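70 kDa protein (Xanthomonas sp., PDB 4B2N) is a dihaem c-type cytochrome that acts as a rubber oxygenase, attacking the polymer of latex in a processive, dioxygenase-type reaction. Local coordinates at residues A[422-434]-A[633-645]. Residues are numbered along the deposited sequence; the frame is centred on the assembly and turned at random.
Sequences PIETIRTDPRRMR and LYGNDNGGHDFTQ. With HEC (heme c), chain D.
The guanidinium of Arg431 lies almost flat against the phenol ring of Tyr634, the planes 18° apart, with Tyr634 CE2 under the centre of one face and 3.3 Å from Arg431 NE. A bend at chi2 folds the arginine over the ring, so that Arg431 CG also makes a CH-pi contact; at the guanidinium edge NE donates to a water that bridges to Gly635 N. A long chain ending in a flat cation suits such a broad surface, and the tyrosine hydroxyl is held by His282 O.

At the other end, the edge of the His641 ring meets Ile426 CD1, while Phe643 CE1 lies over one face. His641 NE2 binds the haem iron at 2.0 Å, with His394 as the other axial ligand. Ile426 CD1 fills the corner where the imidazole rises from the porphyrin, 3.5 Å from haem C2D. Phe643 turns its edge to Thr425 O.

His641 N donates to Ile426 O (2.7 Å) in an almost straight bond, fixing the chain that carries the ligand. Gly640 suits its place because its CA lies against Arg427 O (3.3 Å), where there is no room for a side chain, and its phi is positive. Arg427 NH2 makes a salt bridge to Asp642 OD2 (3.0 Å), the guanidinium and carboxylate planes 38° apart. Asp429 divides its carboxylate: OD1 takes Arg431 N in an Asx turn, and OD2 takes Asp637 N. Thr428 OG1 donates to haem propionate O1D (2.8 Å), a short hydroxyl close to the propionate.

The contact thus helps build the His641 side of one haem pocket, while Arg432 reaches the other haem. Residues 422-434 run from the end of strand 420-422 through helix 423-426, whose Ile426 touches Tyr501 of strand 500-502; residues 633-645 connect strand 629-630 to helix 649-660.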
loop_
_atom_site.group_PDB
_atom_site.type_symbol
_atom_site.label_atom_id
_atom_site.label_comp_id
_atom_site.label_asym_id
_atom_site.label_seq_id
_atom_site.Cartn_x
_atom_site.Cartn_y
_atom_site.Cartn_z
ATOM N N PRO A 422 -15.759 -7.647 9.456
ATOM C CA PRO A 422 -16.458 -8.297 8.350
ATOM C C PRO A 422 -17.129 -7.308 7.397
ATOM O O PRO A 422 -17.604 -6.220 7.811
ATOM C CB PRO A 422 -17.567 -9.123 9.040
ATOM C CG PRO A 422 -17.249 -9.105 10.519
ATOM C CD PRO A 422 -16.334 -7.966 10.791
ATOM N N ILE A 423 -17.159 -7.681 6.138
ATOM C CA ILE A 423 -17.725 -6.800 5.107
ATOM C C ILE A 423 -19.213 -6.410 5.414
ATOM O O ILE A 423 -19.665 -5.374 5.012
ATOM C CB ILE A 423 -17.501 -7.400 3.707
ATOM C CG1 ILE A 423 -17.820 -6.389 2.585
ATOM C CG2 ILE A 423 -18.339 -8.680 3.487
ATOM C CD1 ILE A 423 -16.926 -5.135 2.605
ATOM N N GLU A 424 -19.956 -7.274 6.098
ATOM C CA GLU A 424 -21.398 -7.009 6.334
ATOM C C GLU A 424 -21.517 -5.847 7.320
ATOM O O GLU A 424 -22.596 -5.208 7.435
ATOM C CB GLU A 424 -22.074 -8.264 6.934
ATOM C CG GLU A 424 -22.087 -9.412 5.965
ATOM C CD GLU A 424 -20.791 -10.273 5.933
ATOM O OE1 GLU A 424 -19.751 -9.980 6.628
ATOM O OE2 GLU A 424 -20.843 -11.303 5.168
ATOM N N THR A 425 -20.459 -5.629 8.108
ATOM C CA THR A 425 -20.404 -4.446 8.961
ATOM C C THR A 425 -19.712 -3.238 8.386
ATOM O O THR A 425 -20.300 -2.171 8.378
ATOM C CB THR A 425 -20.209 -4.679 10.519
ATOM O OG1 THR A 425 -19.271 -3.745 11.109
ATOM C CG2 THR A 425 -19.960 -6.001 10.916
ATOM N N ILE A 426 -18.515 -3.413 7.779
ATOM C CA ILE A 426 -17.850 -2.238 7.220
ATOM C C ILE A 426 -18.524 -1.670 5.983
ATOM O O ILE A 426 -18.628 -0.450 5.884
ATOM C CB ILE A 426 -16.325 -2.469 6.987
ATOM C CG1 ILE A 426 -15.633 -1.187 6.407
ATOM C CG2 ILE A 426 -16.068 -3.803 6.291
ATOM C CD1 ILE A 426 -15.647 -0.073 7.511
ATOM N N ARG A 427 -18.957 -2.544 5.065
ATOM C CA ARG A 427 -19.767 -2.181 3.878
ATOM C C ARG A 427 -19.114 -1.129 2.978
ATOM O O ARG A 427 -19.810 -0.400 2.239
ATOM C CB ARG A 427 -21.149 -1.739 4.296
ATOM C CG ARG A 427 -21.774 -2.726 5.262
ATOM C CD ARG A 427 -23.293 -2.824 5.111
ATOM N NE ARG A 427 -23.914 -1.555 4.713
ATOM C CZ ARG A 427 -23.995 -0.476 5.498
ATOM N NH1 ARG A 427 -23.473 -0.506 6.714
ATOM N NH2 ARG A 427 -24.575 0.628 5.054
ATOM N N THR A 428 -17.786 -1.007 3.054
ATOM C CA THR A 428 -17.120 -0.124 2.085
ATOM C C THR A 428 -17.020 -0.886 0.784
ATOM O O THR A 428 -17.397 -2.080 0.700
ATOM C CB THR A 428 -15.710 0.209 2.554
ATOM O OG1 THR A 428 -15.152 -0.984 3.111
ATOM C CG2 THR A 428 -15.758 1.313 3.622
ATOM N N ASP A 429 -16.488 -0.241 -0.247
ATOM C CA ASP A 429 -16.478 -0.864 -1.575
ATOM C C ASP A 429 -15.952 -2.278 -1.494
ATOM O O ASP A 429 -14.806 -2.515 -1.022
ATOM C CB ASP A 429 -15.664 -0.058 -2.575
ATOM C CG ASP A 429 -15.904 -0.515 -3.977
ATOM O OD1 ASP A 429 -15.499 -1.647 -4.313
ATOM O OD2 ASP A 429 -16.548 0.228 -4.733
ATOM N N PRO A 430 -16.748 -3.225 -1.962
ATOM C CA PRO A 430 -16.332 -4.623 -1.761
ATOM C C PRO A 430 -15.452 -5.213 -2.844
ATOM O O PRO A 430 -15.132 -6.383 -2.728
ATOM C CB PRO A 430 -17.649 -5.378 -1.809
ATOM C CG PRO A 430 -18.466 -4.572 -2.786
ATOM C CD PRO A 430 -18.112 -3.123 -2.550
ATOM N N ARG A 431 -15.050 -4.483 -3.887
ATOM C CA ARG A 431 -14.377 -5.177 -5.005
ATOM C C ARG A 431 -13.049 -5.737 -4.516
ATOM O O ARG A 431 -12.648 -6.837 -4.935
ATOM C CB ARG A 431 -14.034 -4.286 -6.204
ATOM C CG ARG A 431 -15.218 -3.611 -6.892
ATOM C CD ARG A 431 -16.232 -4.682 -7.330
ATOM N NE ARG A 431 -17.283 -4.072 -8.147
ATOM C CZ ARG A 431 -18.210 -4.737 -8.836
ATOM N NH1 ARG A 431 -18.220 -6.066 -8.835
ATOM N NH2 ARG A 431 -19.118 -4.044 -9.548
ATOM N N ARG A 432 -12.356 -4.972 -3.661
ATOM C CA ARG A 432 -11.023 -5.382 -3.263
ATOM C C ARG A 432 -11.080 -6.714 -2.454
ATOM O O ARG A 432 -10.234 -7.562 -2.582
ATOM C CB ARG A 432 -10.396 -4.287 -2.370
ATOM C CG ARG A 432 -9.148 -4.719 -1.556
ATOM C CD ARG A 432 -8.028 -5.218 -2.511
ATOM N NE ARG A 432 -6.870 -5.578 -1.708
ATOM C CZ ARG A 432 -6.759 -6.732 -1.042
ATOM N NH1 ARG A 432 -7.687 -7.695 -1.206
ATOM N NH2 ARG A 432 -5.693 -6.969 -0.271
ATOM N N MET A 433 -12.076 -6.875 -1.591
ATOM C CA MET A 433 -12.103 -8.071 -0.778
ATOM C C MET A 433 -12.320 -9.389 -1.574
ATOM O O MET A 433 -12.115 -10.488 -1.027
ATOM C CB MET A 433 -13.068 -7.930 0.414
ATOM C CG MET A 433 -14.504 -8.153 0.056
ATOM S SD MET A 433 -15.055 -8.501 1.707
ATOM C CE MET A 433 -14.696 -10.245 1.895
ATOM N N ARG A 434 -12.624 -9.291 -2.859
ATOM C CA ARG A 434 -12.700 -10.461 -3.741
ATOM C C ARG A 434 -11.381 -10.894 -4.399
ATOM O O ARG A 434 -11.320 -11.907 -5.107
ATOM C CB ARG A 434 -13.741 -10.206 -4.857
ATOM C CG ARG A 434 -14.940 -9.356 -4.407
ATOM C CD ARG A 434 -15.979 -10.181 -3.694
ATOM N NE ARG A 434 -17.177 -9.473 -3.189
ATOM C CZ ARG A 434 -18.026 -8.708 -3.889
ATOM N NH1 ARG A 434 -17.812 -8.393 -5.165
ATOM N NH2 ARG A 434 -19.086 -8.188 -3.271
ATOM N N LEU A 633 -16.668 4.999 -10.628
ATOM C CA LEU A 633 -15.886 3.999 -11.335
ATOM C C LEU A 633 -15.837 2.715 -10.508
ATOM O O LEU A 633 -16.076 2.729 -9.280
ATOM C CB LEU A 633 -14.468 4.509 -11.720
ATOM C CG LEU A 633 -14.461 5.860 -12.469
ATOM C CD1 LEU A 633 -12.979 6.195 -12.683
ATOM C CD2 LEU A 633 -15.212 5.863 -13.791
ATOM N N TYR A 634 -15.569 1.613 -11.199
ATOM C CA TYR A 634 -15.488 0.309 -10.590
ATOM C C TYR A 634 -14.524 0.351 -9.389
ATOM O O TYR A 634 -13.376 0.741 -9.550
ATOM C CB TYR A 634 -14.951 -0.676 -11.648
ATOM C CG TYR A 634 -14.826 -2.138 -11.214
ATOM C CD1 TYR A 634 -13.662 -2.616 -10.586
ATOM C CD2 TYR A 634 -15.859 -3.050 -11.450
ATOM C CE1 TYR A 634 -13.526 -3.953 -10.235
ATOM C CE2 TYR A 634 -15.724 -4.381 -11.065
ATOM C CZ TYR A 634 -14.581 -4.809 -10.454
ATOM O OH TYR A 634 -14.465 -6.121 -10.099
ATOM N N GLY A 635 -15.004 -0.062 -8.213
ATOM C CA GLY A 635 -14.167 -0.233 -7.077
ATOM C C GLY A 635 -14.041 1.053 -6.302
ATOM O O GLY A 635 -13.397 1.043 -5.255
ATOM N N ASN A 636 -14.618 2.162 -6.808
ATOM C CA ASN A 636 -14.339 3.497 -6.284
ATOM C C ASN A 636 -15.447 3.990 -5.333
ATOM O O ASN A 636 -15.384 5.140 -4.912
ATOM C CB ASN A 636 -14.190 4.568 -7.416
ATOM C CG ASN A 636 -12.725 4.734 -7.893
ATOM O OD1 ASN A 636 -11.830 3.911 -7.582
ATOM N ND2 ASN A 636 -12.461 5.821 -8.585
ATOM N N ASP A 637 -16.423 3.154 -4.984
ATOM C CA ASP A 637 -17.583 3.649 -4.199
ATOM C C ASP A 637 -17.091 4.282 -2.892
ATOM O O ASP A 637 -16.070 3.850 -2.322
ATOM C CB ASP A 637 -18.585 2.499 -3.893
ATOM C CG ASP A 637 -19.813 2.989 -3.174
ATOM O OD1 ASP A 637 -20.568 3.664 -3.840
ATOM O OD2 ASP A 637 -20.023 2.720 -1.963
ATOM N N ASN A 638 -17.832 5.298 -2.392
ATOM C CA ASN A 638 -17.384 6.033 -1.237
ATOM C C ASN A 638 -18.294 5.703 -0.060
ATOM O O ASN A 638 -18.266 6.412 0.928
ATOM C CB ASN A 638 -17.375 7.555 -1.507
ATOM C CG ASN A 638 -18.772 8.106 -1.738
ATOM O OD1 ASN A 638 -19.665 7.345 -2.082
ATOM N ND2 ASN A 638 -18.967 9.399 -1.535
ATOM N N GLY A 639 -19.074 4.631 -0.180
ATOM C CA GLY A 639 -20.129 4.305 0.842
ATOM C C GLY A 639 -19.522 3.473 1.927
ATOM O O GLY A 639 -18.364 3.053 1.824
ATOM N N GLY A 640 -20.287 3.184 2.981
ATOM C CA GLY A 640 -19.736 2.319 4.028
ATOM C C GLY A 640 -19.207 3.034 5.265
ATOM O O GLY A 640 -19.228 4.273 5.364
ATOM N N HIS A 641 -18.772 2.252 6.257
ATOM C CA HIS A 641 -18.362 2.817 7.512
ATOM C C HIS A 641 -19.443 3.825 7.948
ATOM O O HIS A 641 -19.147 4.900 8.463
ATOM C CB HIS A 641 -16.998 3.498 7.297
ATOM C CG HIS A 641 -16.249 3.780 8.563
ATOM N ND1 HIS A 641 -16.531 4.827 9.364
ATOM C CD2 HIS A 641 -15.166 3.131 9.129
ATOM C CE1 HIS A 641 -15.636 4.845 10.376
ATOM N NE2 HIS A 641 -14.819 3.806 10.222
ATOM N N ASP A 642 -20.685 3.446 7.746
ATOM C CA ASP A 642 -21.844 4.321 7.935
ATOM C C ASP A 642 -22.350 4.388 9.337
ATOM O O ASP A 642 -23.210 5.256 9.633
ATOM C CB ASP A 642 -23.009 3.819 7.078
ATOM C CG ASP A 642 -22.754 3.980 5.644
ATOM O OD1 ASP A 642 -22.644 5.142 5.213
ATOM O OD2 ASP A 642 -22.674 2.960 4.915
ATOM N N PHE A 643 -21.863 3.494 10.197
ATOM C CA PHE A 643 -22.229 3.527 11.629
ATOM C C PHE A 643 -21.821 4.831 12.308
ATOM O O PHE A 643 -22.296 5.138 13.365
ATOM C CB PHE A 643 -21.618 2.366 12.373
ATOM C CG PHE A 643 -20.237 1.979 11.857
ATOM C CD1 PHE A 643 -19.107 2.754 12.177
ATOM C CD2 PHE A 643 -20.105 0.859 11.073
ATOM C CE1 PHE A 643 -17.828 2.401 11.662
ATOM C CE2 PHE A 643 -18.826 0.511 10.488
ATOM C CZ PHE A 643 -17.716 1.253 10.838
ATOM N N THR A 644 -20.927 5.604 11.707
ATOM C CA THR A 644 -20.650 6.941 12.229
ATOM C C THR A 644 -21.812 7.980 12.119
ATOM O O THR A 644 -21.772 9.052 12.726
ATOM C CB THR A 644 -19.414 7.489 11.576
ATOM O OG1 THR A 644 -19.612 7.510 10.157
ATOM C CG2 THR A 644 -18.246 6.572 11.861
ATOM N N GLN A 645 -22.806 7.668 11.317
ATOM C CA GLN A 645 -23.993 8.561 11.159
ATOM C C GLN A 645 -24.744 8.824 12.460
ATOM O O GLN A 645 -25.447 9.810 12.539
ATOM C CB GLN A 645 -24.973 7.950 10.181
ATOM C CG GLN A 645 -25.744 6.802 10.796
ATOM C CD GLN A 645 -26.266 5.842 9.753
ATOM O OE1 GLN A 645 -26.356 6.174 8.564
ATOM N NE2 GLN A 645 -26.586 4.617 10.181
HETATM FE FE HEC D . -13.229 3.234 11.252
HETATM C CHA HEC D . -11.621 3.195 8.193
HETATM C CHB HEC D . -11.949 6.483 11.975
HETATM C CHC HEC D . -15.198 3.515 14.030
HETATM C CHD HEC D . -13.572 -0.161 11.142
HETATM N NA HEC D . -11.947 4.501 10.332
HETATM C C1A HEC D . -11.499 4.392 8.992
HETATM C C2A HEC D . -10.767 5.585 8.573
HETATM C C3A HEC D . -10.856 6.543 9.690
HETATM C C4A HEC D . -11.641 5.874 10.706
HETATM C CMA HEC D . -10.224 7.917 9.728
HETATM C CAA HEC D . -9.958 5.785 7.294
HETATM C CBA HEC D . -8.596 5.099 7.680
HETATM C CGA HEC D . -7.690 4.964 6.446
HETATM O O1A HEC D . -8.196 5.265 5.334
HETATM O O2A HEC D . -6.455 4.612 6.493
HETATM N NB HEC D . -13.508 4.782 12.731
HETATM C C1B HEC D . -12.951 5.980 12.905
HETATM C C2B HEC D . -13.410 6.749 14.066
HETATM C C3B HEC D . -14.410 5.846 14.666
HETATM C C4B HEC D . -14.380 4.695 13.779
HETATM C CMB HEC D . -12.932 8.117 14.494
HETATM C CAB HEC D . -15.291 6.075 15.876
HETATM C CBB HEC D . -16.244 7.083 15.700
HETATM N NC HEC D . -14.071 1.947 12.437
HETATM C C1C HEC D . -15.009 2.206 13.477
HETATM C C2C HEC D . -15.721 1.034 13.972
HETATM C C3C HEC D . -15.236 -0.035 13.136
HETATM C C4C HEC D . -14.302 0.572 12.148
HETATM C CMC HEC D . -16.735 0.955 15.103
HETATM C CAC HEC D . -15.689 -1.461 13.244
HETATM C CBC HEC D . -16.972 -1.869 13.232
HETATM N ND HEC D . -12.642 1.816 9.997
HETATM C C1D HEC D . -12.902 0.514 10.018
HETATM C C2D HEC D . -12.442 -0.298 8.900
HETATM C C3D HEC D . -11.875 0.688 8.011
HETATM C C4D HEC D . -12.071 1.929 8.753
HETATM C CMD HEC D . -12.557 -1.788 8.701
HETATM C CAD HEC D . -11.229 0.441 6.667
HETATM C CBD HEC D . -12.339 0.721 5.641
HETATM C CGD HEC D . -11.863 0.567 4.216
HETATM O O1D HEC D . -12.446 -0.170 3.410
HETATM O O2D HEC D . -10.856 1.186 3.944
HETATM O O HOH W 1 -21.255 0.601 7.656
HETATM O O HOH W 2 -19.586 0.353 -0.743
HETATM O O HOH W 3 -16.119 2.565 0.347
HETATM O O HOH W 4 -17.511 -1.112 -7.860
#